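Local coordinates for major royal jelly protein 1 (Apis mellifera, PDB 5YYL) that serves as the most abundant protein of royal jelly, binds 24-methylenecholesterol and probably nourishes developing honeybee larvae, at residues D370-R375 with D422-K427; E376-L381 with M403-N408. One frame throughout, in Å; residues are numbered along the deposited sequence.

Interaction 1 (D370-R375 with D422-K427). With 94R ((3beta,14beta,17alpha)-ergosta-5,24(28)-dien-3-ol), chain H; 94R ((3beta,14beta,17alpha)-ergosta-5,24(28)-dien-3-ol), chain F.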
loop_
_atom_site.group_PDB
_atom_site.type_symbol
_atom_site.label_atom_id
_atom_site.label_comp_id
_atom_site.label_asym_id
_atom_site.label_seq_id
_atom_site.Cartn_x
_atom_site.Cartn_y
_atom_site.Cartn_z
ATOM N N ASP A 370 2.932 -4.830 -21.201
ATOM C CA ASP A 370 2.016 -5.220 -22.289
ATOM C C ASP A 370 1.909 -6.737 -22.441
ATOM O O ASP A 370 0.837 -7.267 -22.712
ATOM C CB ASP A 370 2.448 -4.615 -23.641
ATOM C CG ASP A 370 2.255 -3.096 -23.712
ATOM O OD1 ASP A 370 2.940 -2.452 -24.552
ATOM O OD2 ASP A 370 1.430 -2.548 -22.941
ATOM N N ARG A 371 3.040 -7.423 -22.260
ATOM C CA ARG A 371 3.119 -8.880 -22.344
ATOM C C ARG A 371 2.181 -9.642 -21.400
ATOM O O ARG A 371 1.801 -10.781 -21.691
ATOM C CB ARG A 371 4.562 -9.337 -22.128
ATOM C CG ARG A 371 5.147 -9.083 -20.741
ATOM C CD ARG A 371 6.553 -9.657 -20.605
ATOM N NE ARG A 371 7.482 -8.955 -21.511
ATOM C CZ ARG A 371 8.478 -9.510 -22.206
ATOM N NH1 ARG A 371 8.744 -10.810 -22.129
ATOM N NH2 ARG A 371 9.206 -8.739 -23.001
ATOM N N TYR A 372 1.812 -9.020 -20.284
ATOM C CA TYR A 372 0.918 -9.633 -19.316
ATOM C C TYR A 372 -0.566 -9.431 -19.572
ATOM O O TYR A 372 -1.389 -10.016 -18.874
ATOM C CB TYR A 372 1.242 -9.095 -17.945
ATOM C CG TYR A 372 2.646 -9.396 -17.518
ATOM C CD1 TYR A 372 3.011 -10.684 -17.165
ATOM C CD2 TYR A 372 3.603 -8.403 -17.459
ATOM C CE1 TYR A 372 4.298 -10.974 -16.759
ATOM C CE2 TYR A 372 4.892 -8.676 -17.060
ATOM C CZ TYR A 372 5.233 -9.968 -16.709
ATOM O OH TYR A 372 6.504 -10.259 -16.296
ATOM N N ILE A 373 -0.918 -8.615 -20.565
ATOM C CA ILE A 373 -2.274 -8.076 -20.686
ATOM C C ILE A 373 -2.798 -8.156 -22.104
ATOM O O ILE A 373 -2.165 -7.644 -23.031
ATOM C CB ILE A 373 -2.331 -6.593 -20.243
ATOM C CG1 ILE A 373 -1.583 -6.435 -18.918
ATOM C CG2 ILE A 373 -3.785 -6.140 -20.095
ATOM C CD1 ILE A 373 -1.812 -5.173 -18.178
ATOM N N ASN A 374 -3.966 -8.782 -22.255
ATOM C CA ASN A 374 -4.756 -8.645 -23.471
ATOM C C ASN A 374 -5.508 -7.347 -23.355
ATOM O O ASN A 374 -6.559 -7.311 -22.719
ATOM C CB ASN A 374 -5.727 -9.810 -23.623
ATOM C CG ASN A 374 -5.032 -11.099 -23.961
ATOM O OD1 ASN A 374 -4.011 -11.102 -24.644
ATOM N ND2 ASN A 374 -5.572 -12.202 -23.484
ATOM N N ARG A 375 -4.955 -6.286 -23.946
ATOM C CA ARG A 375 -5.392 -4.913 -23.638
ATOM C C ARG A 375 -6.679 -4.495 -24.354
ATOM O O ARG A 375 -7.439 -3.698 -23.810
ATOM C CB ARG A 375 -4.279 -3.902 -23.930
ATOM C CG ARG A 375 -3.074 -4.070 -23.003
ATOM C CD ARG A 375 -1.775 -3.347 -23.440
ATOM N NE ARG A 375 -1.885 -2.070 -24.185
ATOM C CZ ARG A 375 -2.299 -0.903 -23.686
ATOM N NH1 ARG A 375 -2.695 -0.825 -22.415
ATOM N NH2 ARG A 375 -2.335 0.183 -24.456
ATOM N N ASP A 422 3.058 -17.502 -25.645
ATOM C CA ASP A 422 2.680 -17.886 -24.278
ATOM C C ASP A 422 3.947 -17.841 -23.415
ATOM O O ASP A 422 4.556 -18.880 -23.119
ATOM C CB ASP A 422 2.048 -19.293 -24.331
ATOM C CG ASP A 422 1.301 -19.686 -23.058
ATOM O OD1 ASP A 422 1.553 -19.085 -21.980
ATOM O OD2 ASP A 422 0.477 -20.631 -23.156
ATOM N N ARG A 423 4.335 -16.628 -23.013
ATOM C CA ARG A 423 5.687 -16.369 -22.466
ATOM C C ARG A 423 5.721 -15.827 -21.039
ATOM O O ARG A 423 6.725 -15.300 -20.607
ATOM C CB ARG A 423 6.455 -15.431 -23.405
ATOM C CG ARG A 423 5.764 -14.109 -23.687
ATOM C CD ARG A 423 6.686 -13.128 -24.420
ATOM N NE ARG A 423 5.979 -11.892 -24.750
ATOM C CZ ARG A 423 6.480 -10.854 -25.421
ATOM N NH1 ARG A 423 5.707 -9.787 -25.625
ATOM N NH2 ARG A 423 7.729 -10.859 -25.881
ATOM N N THR A 424 4.627 -15.981 -20.303
ATOM C CA THR A 424 4.507 -15.466 -18.941
ATOM C C THR A 424 3.689 -16.448 -18.141
ATOM O O THR A 424 2.804 -17.086 -18.684
ATOM C CB THR A 424 3.780 -14.111 -18.913
ATOM O OG1 THR A 424 2.564 -14.187 -19.668
ATOM C CG2 THR A 424 4.675 -13.027 -19.506
ATOM N N PRO A 425 3.940 -16.559 -16.834
ATOM C CA PRO A 425 3.079 -17.424 -16.035
ATOM C C PRO A 425 1.633 -16.939 -15.866
ATOM O O PRO A 425 0.828 -17.657 -15.292
ATOM C CB PRO A 425 3.791 -17.466 -14.687
ATOM C CG PRO A 425 4.527 -16.195 -14.621
ATOM C CD PRO A 425 4.935 -15.867 -16.015
ATOM N N PHE A 426 1.317 -15.719 -16.302
ATOM C CA PHE A 426 -0.062 -15.225 -16.270
ATOM C C PHE A 426 -0.397 -14.262 -17.408
ATOM O O PHE A 426 0.480 -13.605 -17.965
ATOM C CB PHE A 426 -0.372 -14.589 -14.912
ATOM C CG PHE A 426 0.260 -13.244 -14.710
ATOM C CD1 PHE A 426 -0.470 -12.085 -14.936
ATOM C CD2 PHE A 426 1.576 -13.125 -14.292
ATOM C CE1 PHE A 426 0.100 -10.837 -14.743
ATOM C CE2 PHE A 426 2.153 -11.878 -14.099
ATOM C CZ PHE A 426 1.415 -10.734 -14.328
ATOM N N LYS A 427 -1.676 -14.208 -17.756
ATOM C CA LYS A 427 -2.196 -13.309 -18.787
ATOM C C LYS A 427 -3.522 -12.769 -18.296
ATOM O O LYS A 427 -4.383 -13.555 -17.886
ATOM C CB LYS A 427 -2.391 -14.043 -20.117
ATOM C CG LYS A 427 -2.384 -13.143 -21.344
ATOM C CD LYS A 427 -0.995 -12.535 -21.570
ATOM C CE LYS A 427 -0.579 -12.548 -23.029
ATOM N NZ LYS A 427 -1.291 -11.520 -23.852
HETATM C C1 94R H . -4.973 -14.194 -5.743
HETATM O O1 94R H . -6.822 -17.380 -5.080
HETATM C C2 94R H . -5.620 -15.303 -4.917
HETATM C C3 94R H . -6.212 -16.341 -5.861
HETATM C C4 94R H . -5.140 -16.959 -6.760
HETATM C C5 94R H . -4.268 -15.907 -7.411
HETATM C C10 94R H . -3.817 -14.666 -6.653
HETATM C C19 94R H . -2.600 -15.009 -5.788
HETATM C C9 94R H . -3.491 -13.574 -7.681
HETATM C C11 94R H . -3.067 -12.253 -7.042
HETATM C C12 94R H . -2.722 -11.161 -8.048
HETATM C C13 94R H . -1.645 -11.623 -9.024
HETATM C C18 94R H . -0.312 -11.872 -8.294
HETATM C C17 94R H . -1.449 -10.707 -10.234
HETATM C C20 94R H . -0.601 -9.439 -10.080
HETATM C C22 94R H . -0.711 -8.593 -11.346
HETATM C C23 94R H . 0.683 -8.148 -11.725
HETATM C C24 94R H . 0.733 -7.148 -12.840
HETATM C C28 94R H . -0.071 -7.156 -13.889
HETATM C C25 94R H . 1.797 -6.120 -12.755
HETATM C C27 94R H . 1.190 -4.727 -12.778
HETATM C C26 94R H . 2.762 -6.411 -13.897
HETATM C C21 94R H . -0.931 -8.557 -8.877
HETATM C C16 94R H . -0.869 -11.653 -11.279
HETATM C C15 94R H . -1.285 -13.060 -10.854
HETATM C C14 94R H . -2.224 -12.850 -9.688
HETATM C C8 94R H . -2.500 -14.019 -8.745
HETATM C C7 94R H . -3.082 -15.181 -9.518
HETATM C C6 94R H . -3.912 -16.135 -8.678
HETATM C C1 94R F . -1.513 -2.612 -15.154
HETATM O O1 94R F . -1.245 -0.953 -18.565
HETATM C C2 94R F . -1.091 -1.548 -16.172
HETATM C C3 94R F . -1.572 -1.925 -17.564
HETATM C C4 94R F . -3.085 -2.118 -17.585
HETATM C C5 94R F . -3.609 -2.905 -16.409
HETATM C C10 94R F . -3.029 -2.714 -15.033
HETATM C C19 94R F . -3.591 -1.401 -14.490
HETATM C C9 94R F . -3.392 -3.921 -14.160
HETATM C C11 94R F . -2.925 -3.803 -12.700
HETATM C C12 94R F . -3.329 -4.972 -11.787
HETATM C C13 94R F . -4.841 -5.171 -11.835
HETATM C C18 94R F . -5.563 -3.984 -11.188
HETATM C C17 94R F . -5.364 -6.494 -11.265
HETATM C C20 94R F . -5.565 -6.629 -9.756
HETATM C C22 94R F . -5.934 -8.071 -9.433
HETATM C C23 94R F . -6.852 -8.168 -8.227
HETATM C C24 94R F . -7.243 -9.599 -7.878
HETATM C C28 94R F . -7.194 -10.642 -8.710
HETATM C C25 94R F . -7.769 -9.819 -6.497
HETATM C C27 94R F . -7.075 -11.018 -5.840
HETATM C C26 94R F . -9.287 -9.963 -6.568
HETATM C C21 94R F . -4.320 -6.255 -8.965
HETATM C C16 94R F . -6.679 -6.723 -12.022
HETATM C C15 94R F . -6.622 -5.871 -13.283
HETATM C C14 94R F . -5.187 -5.388 -13.300
HETATM C C8 94R F . -4.880 -4.232 -14.223
HETATM C C7 94R F . -5.283 -4.599 -15.634
HETATM C C6 94R F . -4.624 -3.735 -16.668
HETATM O O HOH W 1 2.931 -12.181 -24.023
#

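Interaction 2 (E376-L381 with M403-N408)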
loop_
_atom_site.group_PDB
_atom_site.type_symbol
_atom_site.label_atom_id
_atom_site.label_comp_id
_atom_site.label_asym_id
_atom_site.label_seq_id
_atom_site.Cartn_x
_atom_site.Cartn_y
_atom_site.Cartn_z
ATOM N N GLU A 376 -6.920 -5.029 -25.545
ATOM C CA GLU A 376 -7.997 -4.555 -26.418
ATOM C C GLU A 376 -9.334 -5.176 -26.067
ATOM O O GLU A 376 -9.419 -6.383 -25.855
ATOM C CB GLU A 376 -7.712 -4.884 -27.883
ATOM C CG GLU A 376 -6.789 -3.899 -28.571
ATOM C CD GLU A 376 -6.531 -4.282 -30.025
ATOM O OE1 GLU A 376 -6.674 -3.356 -30.893
ATOM O OE2 GLU A 376 -6.200 -5.484 -30.298
ATOM N N TYR A 377 -10.369 -4.337 -26.040
ATOM C CA TYR A 377 -11.753 -4.764 -25.840
ATOM C C TYR A 377 -12.693 -4.033 -26.779
ATOM O O TYR A 377 -12.404 -2.919 -27.226
ATOM C CB TYR A 377 -12.197 -4.538 -24.386
ATOM C CG TYR A 377 -12.142 -3.113 -23.883
ATOM C CD1 TYR A 377 -10.962 -2.564 -23.387
ATOM C CD2 TYR A 377 -13.291 -2.320 -23.856
ATOM C CE1 TYR A 377 -10.931 -1.259 -22.914
ATOM C CE2 TYR A 377 -13.268 -1.007 -23.367
ATOM C CZ TYR A 377 -12.095 -0.480 -22.910
ATOM O OH TYR A 377 -12.068 0.818 -22.450
ATOM N N ILE A 378 -13.839 -4.659 -27.033
ATOM C CA ILE A 378 -14.799 -4.166 -28.012
ATOM C C ILE A 378 -16.087 -3.725 -27.329
ATOM O O ILE A 378 -16.547 -4.401 -26.420
ATOM C CB ILE A 378 -15.094 -5.250 -29.076
ATOM C CG1 ILE A 378 -15.757 -4.649 -30.306
ATOM C CG2 ILE A 378 -15.962 -6.389 -28.517
ATOM C CD1 ILE A 378 -15.880 -5.642 -31.436
ATOM N N LEU A 379 -16.632 -2.581 -27.757
ATOM C CA LEU A 379 -17.932 -2.077 -27.313
ATOM C C LEU A 379 -18.914 -2.199 -28.472
ATOM O O LEU A 379 -18.624 -1.767 -29.577
ATOM C CB LEU A 379 -17.810 -0.596 -26.934
ATOM C CG LEU A 379 -16.829 -0.212 -25.823
ATOM C CD1 LEU A 379 -16.573 1.281 -25.815
ATOM C CD2 LEU A 379 -17.345 -0.705 -24.486
ATOM N N VAL A 380 -20.091 -2.745 -28.218
ATOM C CA VAL A 380 -21.078 -3.008 -29.268
ATOM C C VAL A 380 -22.429 -2.378 -28.911
ATOM O O VAL A 380 -23.008 -2.717 -27.888
ATOM C CB VAL A 380 -21.273 -4.522 -29.454
ATOM C CG1 VAL A 380 -22.246 -4.800 -30.585
ATOM C CG2 VAL A 380 -19.935 -5.193 -29.706
ATOM N N LEU A 381 -22.915 -1.452 -29.743
ATOM C CA LEU A 381 -24.285 -0.939 -29.639
ATOM C C LEU A 381 -25.152 -1.811 -30.493
ATOM O O LEU A 381 -24.919 -1.948 -31.691
ATOM C CB LEU A 381 -24.433 0.508 -30.131
ATOM C CG LEU A 381 -25.878 1.039 -30.157
ATOM C CD1 LEU A 381 -26.472 1.075 -28.759
ATOM C CD2 LEU A 381 -25.938 2.424 -30.772
ATOM N N MET A 403 -22.997 -3.762 -25.236
ATOM C CA MET A 403 -22.276 -4.934 -24.786
ATOM C C MET A 403 -20.780 -4.676 -24.928
ATOM O O MET A 403 -20.359 -3.654 -25.474
ATOM C CB MET A 403 -22.693 -6.158 -25.572
ATOM C CG MET A 403 -24.160 -6.497 -25.392
ATOM S SD MET A 403 -24.711 -7.640 -26.668
ATOM C CE MET A 403 -25.479 -6.430 -27.729
ATOM N N ASN A 404 -19.984 -5.571 -24.348
ATOM C CA ASN A 404 -18.537 -5.492 -24.475
ATOM C C ASN A 404 -17.896 -6.837 -24.250
ATOM O O ASN A 404 -18.559 -7.782 -23.837
ATOM C CB ASN A 404 -17.914 -4.390 -23.571
ATOM C CG ASN A 404 -18.019 -4.697 -22.089
ATOM O OD1 ASN A 404 -18.846 -5.523 -21.654
ATOM N ND2 ASN A 404 -17.169 -4.039 -21.290
ATOM N N ALA A 405 -16.613 -6.925 -24.586
ATOM C CA ALA A 405 -15.849 -8.165 -24.463
ATOM C C ALA A 405 -14.392 -7.908 -24.759
ATOM O O ALA A 405 -14.041 -6.939 -25.446
ATOM C CB ALA A 405 -16.375 -9.214 -25.410
ATOM N N ASN A 406 -13.542 -8.787 -24.237
ATOM C CA ASN A 406 -12.120 -8.757 -24.554
ATOM C C ASN A 406 -11.941 -9.322 -25.945
ATOM O O ASN A 406 -12.506 -10.366 -26.259
ATOM C CB ASN A 406 -11.318 -9.593 -23.567
ATOM C CG ASN A 406 -9.843 -9.555 -23.855
ATOM O OD1 ASN A 406 -9.279 -10.496 -24.378
ATOM N ND2 ASN A 406 -9.216 -8.440 -23.544
ATOM N N VAL A 407 -11.149 -8.636 -26.763
ATOM C CA VAL A 407 -10.980 -9.010 -28.159
ATOM C C VAL A 407 -10.329 -10.385 -28.253
ATOM O O VAL A 407 -10.859 -11.266 -28.945
ATOM C CB VAL A 407 -10.159 -7.965 -28.939
ATOM C CG1 VAL A 407 -9.653 -8.520 -30.267
ATOM C CG2 VAL A 407 -11.000 -6.735 -29.187
ATOM N N ASN A 408 -9.208 -10.556 -27.548
ATOM C CA ASN A 408 -8.418 -11.776 -27.626
ATOM C C ASN A 408 -9.226 -12.982 -27.140
ATOM O O ASN A 408 -9.208 -14.018 -27.792
ATOM C CB ASN A 408 -7.108 -11.626 -26.838
ATOM C CG ASN A 408 -6.207 -12.841 -26.947
ATOM O OD1 ASN A 408 -6.420 -13.837 -26.256
#

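Interaction 1 (D370-R375 with D422-K427)
Tyr372, last residue of a 3-10 turn, meets Phe426 just where strand 373-383 begins to run parallel to strand 426-430, at the outer end of a sheet in a beta-propeller protein; Tyr372 and Asn374 are both backbone-bonded to Ile428. The aromatic contact has near-parallel planes (12°), but the rings are slid apart and barely overlap, with centroids 4.7 Å apart. The opposite face of Phe426 carries a sterol, whose C16 sits over the ring centre, so the phenyl group is held between tyrosine and lipid. Nearby, Ile373 CD1 packs 3.3 Å from C3 of another sterol molecule; Pro364 O in this chain and in the second subunit hydrogen-bonds the sterols. Thr424 adds an apolar contact, its methyl CG2 lying 3.5 Å from Tyr372 CE1. The hydroxyl of Tyr372 is hydrogen-bonded to a polar side chain of another protein's chain, and Phe426 and Lys427 pair antiparallel with a strand of the second subunit, carrying the sheet across that interface.

The charged contacts lie on the more exposed side. Arg371, bent at chi3 (65°), lays its guanidinium over that of the extended Arg423, centres 4.0 Å apart. Two like charges are thus stacked, a cost that solvent probably moderates. One water joins the pair, donating to Arg371 O and accepting from Arg423 NE at the guanidinium edge.

Lys427, its chain bent, folds back over the 3-10 turn, bringing CE near Arg371 O. Its NZ crosses to Asn374 and donates to OD1 at 2.9 Å, approaching from above the carbonyl plane, while Asn374 ND2 is hydrogen-bonded to Ser429 OG.

Interaction 2 (E376-L381 with M403-N408)
With chi1 at -59°, Leu379 has CG beside its own backbone N, and the branch ending in CD2 leans across to Asn404 CB, 3.8 Å away. Asn406 instead sets CG opposite its backbone N (chi1 -179°), which carries its amide past the carbonyl of Glu376. These residues belong to two antiparallel strands of the propeller sheet, 373-383 and 400-406. Ile378 and Ala405 form one hydrogen-bonded pair: Ile378 N donates to Ala405 O at 2.8 Å, nearly along the C=O axis (168°), and Ala405 N returns a bond to Ile378 O. Val380 and Met403 repeat the exchange, each N to the other's O at 2.9 Å. Tyr377 with Asn406, and Leu379 with Asn404, are the non-hydrogen-bonded pairs.

Side chains on the Ile378 face are apolar. Ile378 CG2 packs 4.2 Å from Ala405 CB, and Val380 meets Met403 through their CB atoms. At the strand's end Val407 begins helix 407-411; its N donates to Glu376 O at 3.0 Å, and its CG2 lies 4.0 Å from Glu376 CB.

Asn406 is the N-cap, with OD1 accepting from Glu409 N and ND2 donating to Ile430 O; the carboxylate of Glu376 turns to Lys313 N and Ser314 OG. The two hydrogen-bonded pairs fix the register of the buried strands, while the one amide of Asn406 caps helix 407-411 through OD1 and ties it to strand 426-430 through ND2.

Overall arrangement
The two contacts share strand 373-383 and one mixed sheet; their centres lie about 18 Å apart, both on the same side of the chain's centre. Interaction 2 is nested in sequence within the loop closed by interaction 1: residues 370-375 lead straight into 376-381, then strand 400-406, helix 407-411 and finally strand 426-430. Strand 373-383 thus has strand 400-406 as an antiparallel neighbour and strand 426-430 as a parallel one. The contacts touch where Asn406 ND2 probably makes a weak hydrogen bond to Asn374 O. The centre of buried interaction 2 lies about 13 Å from that of the chain, whereas interaction 1, centred about 30 Å from it, takes the sheet out to the sterols and neighbouring chains.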